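Local structure of ribonuclease VapC (Haemophilus influenzae, 6NKL) at residues Trp101-Ala106 against Lys119-Ile124. The protein is probably the toxin of a toxin-antitoxin system, a magnesium-dependent ribonuclease of the PIN-domain family that cleaves RNA. Sequence-based numbering, arbitrary orientation.
Sequences WIACHA and KEFQRI
A103 and F121 bring their CA atoms closest, 7.6 Å apart, where a turn of helix 97-109 meets the 3-10 segment 119-123. The contact across is between apolar side chains. The methyl of A103 points at the loop and is met by two larger side chains: CB of A103 lies 3.7 Å from CE1 of F121 and 3.6 Å from CD1 of I124. Alanine suits the spot because its single carbon lets both neighbours close in on the helix, while L127 packs on it too. With CG anti to its carbonyl carbon (chi1 -79°), F121 stretches its ring from the loop to the helix, and the methyl approaches it obliquely near CE1; a broad flat ring suits this place, since it can touch A103 and also L113 and T115 of strand 112-115. I124 comes in by its long branch, extended at chi2 170°, so that this branched residue reaches A103 with CD1 while its side chain also packs on W84 and I95. The bond from N of I124 to O of F121 (3.0 Å) closes a 3-10 turn, and the two residues, three apart, fall on the side facing the helix. The F121 side chain also comes within about 4 Å of those of D6 and D99, predicted magnesium ligands, so this apolar contact borders the probable acidic metal site of the PIN domain.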
# COMPACT_ATOMS: atom_id res chain seq x y z
N TRP B 101 -6.17 -0.46 0.34
CA TRP B 101 -5.21 -0.37 -0.75
C TRP B 101 -5.66 -1.24 -1.91
O TRP B 101 -5.59 -0.82 -3.06
CB TRP B 101 -3.81 -0.77 -0.26
CG TRP B 101 -3.08 0.33 0.42
CD1 TRP B 101 -2.78 0.44 1.75
CD2 TRP B 101 -2.55 1.51 -0.20
NE1 TRP B 101 -2.08 1.59 1.99
CE2 TRP B 101 -1.94 2.27 0.81
CE3 TRP B 101 -2.55 1.99 -1.52
CZ2 TRP B 101 -1.33 3.48 0.54
CZ3 TRP B 101 -1.94 3.18 -1.78
CH2 TRP B 101 -1.34 3.92 -0.75
N ILE B 102 -6.20 -2.43 -1.63
CA ILE B 102 -6.61 -3.35 -2.68
C ILE B 102 -7.76 -2.76 -3.47
O ILE B 102 -7.73 -2.70 -4.71
CB ILE B 102 -6.96 -4.72 -2.05
CG1 ILE B 102 -5.70 -5.40 -1.53
CG2 ILE B 102 -7.62 -5.69 -3.06
CD1 ILE B 102 -6.01 -6.62 -0.67
N ALA B 103 -8.76 -2.22 -2.76
CA ALA B 103 -9.88 -1.57 -3.42
C ALA B 103 -9.41 -0.44 -4.32
O ALA B 103 -9.84 -0.31 -5.48
CB ALA B 103 -10.89 -1.06 -2.38
N CYS B 104 -8.51 0.40 -3.81
CA CYS B 104 -8.03 1.52 -4.60
C CYS B 104 -7.20 1.03 -5.79
O CYS B 104 -7.21 1.67 -6.84
CB CYS B 104 -7.20 2.47 -3.73
SG CYS B 104 -8.23 3.27 -2.49
N HIS B 105 -6.47 -0.07 -5.62
CA HIS B 105 -5.80 -0.67 -6.77
C HIS B 105 -6.80 -1.02 -7.87
O HIS B 105 -6.63 -0.64 -9.03
CB HIS B 105 -5.04 -1.89 -6.36
CG HIS B 105 -3.89 -2.21 -7.25
ND1 HIS B 105 -2.85 -3.04 -6.87
CD2 HIS B 105 -3.60 -1.81 -8.52
CE1 HIS B 105 -1.96 -3.10 -7.84
NE2 HIS B 105 -2.40 -2.39 -8.86
N ALA B 106 -7.87 -1.73 -7.51
CA ALA B 106 -8.91 -2.02 -8.48
C ALA B 106 -9.47 -0.74 -9.10
O ALA B 106 -9.64 -0.65 -10.31
CB ALA B 106 -10.02 -2.84 -7.84
N LYS B 119 -18.45 -7.01 3.02
CA LYS B 119 -19.54 -6.10 2.66
C LYS B 119 -19.13 -4.64 2.83
O LYS B 119 -19.73 -3.76 2.19
CB LYS B 119 -20.77 -6.44 3.51
CG LYS B 119 -21.82 -7.29 2.80
N GLU B 120 -18.12 -4.37 3.67
CA GLU B 120 -17.59 -3.02 3.84
C GLU B 120 -17.35 -2.31 2.52
O GLU B 120 -17.46 -1.08 2.44
CB GLU B 120 -16.25 -3.03 4.57
CG GLU B 120 -16.20 -3.67 5.87
CD GLU B 120 -15.88 -5.10 5.72
OE1 GLU B 120 -16.79 -5.82 5.30
OE2 GLU B 120 -14.71 -5.48 5.98
N PHE B 121 -16.91 -3.06 1.49
CA PHE B 121 -16.54 -2.43 0.23
C PHE B 121 -17.68 -1.63 -0.38
O PHE B 121 -17.43 -0.78 -1.25
CB PHE B 121 -16.05 -3.48 -0.78
CG PHE B 121 -14.62 -3.95 -0.56
CD1 PHE B 121 -13.62 -3.06 -0.17
CD2 PHE B 121 -14.28 -5.27 -0.78
CE1 PHE B 121 -12.30 -3.50 0.02
CE2 PHE B 121 -12.99 -5.71 -0.61
CZ PHE B 121 -12.00 -4.82 -0.22
N GLN B 122 -18.92 -1.86 0.05
CA GLN B 122 -20.02 -1.06 -0.49
C GLN B 122 -19.88 0.42 -0.14
O GLN B 122 -20.48 1.25 -0.82
CB GLN B 122 -21.37 -1.57 0.01
CG GLN B 122 -21.58 -1.41 1.49
CD GLN B 122 -22.77 -2.19 2.04
OE1 GLN B 122 -23.45 -2.92 1.30
NE2 GLN B 122 -23.02 -2.06 3.34
N ARG B 123 -19.08 0.76 0.89
CA ARG B 123 -18.87 2.18 1.24
C ARG B 123 -18.00 2.90 0.21
O ARG B 123 -18.00 4.14 0.16
CB ARG B 123 -18.20 2.28 2.62
CG ARG B 123 -18.95 1.54 3.71
CD ARG B 123 -18.14 1.44 4.97
NE ARG B 123 -18.91 0.93 6.10
CZ ARG B 123 -19.47 1.69 7.05
NH1 ARG B 123 -19.33 3.00 7.02
NH2 ARG B 123 -20.14 1.14 8.05
N ILE B 124 -17.26 2.16 -0.60
CA ILE B 124 -16.48 2.75 -1.68
C ILE B 124 -17.39 2.70 -2.91
O ILE B 124 -17.41 1.73 -3.69
CB ILE B 124 -15.17 2.02 -1.89
CG1 ILE B 124 -14.41 1.92 -0.56
CG2 ILE B 124 -14.33 2.76 -2.87
CD1 ILE B 124 -13.21 1.02 -0.66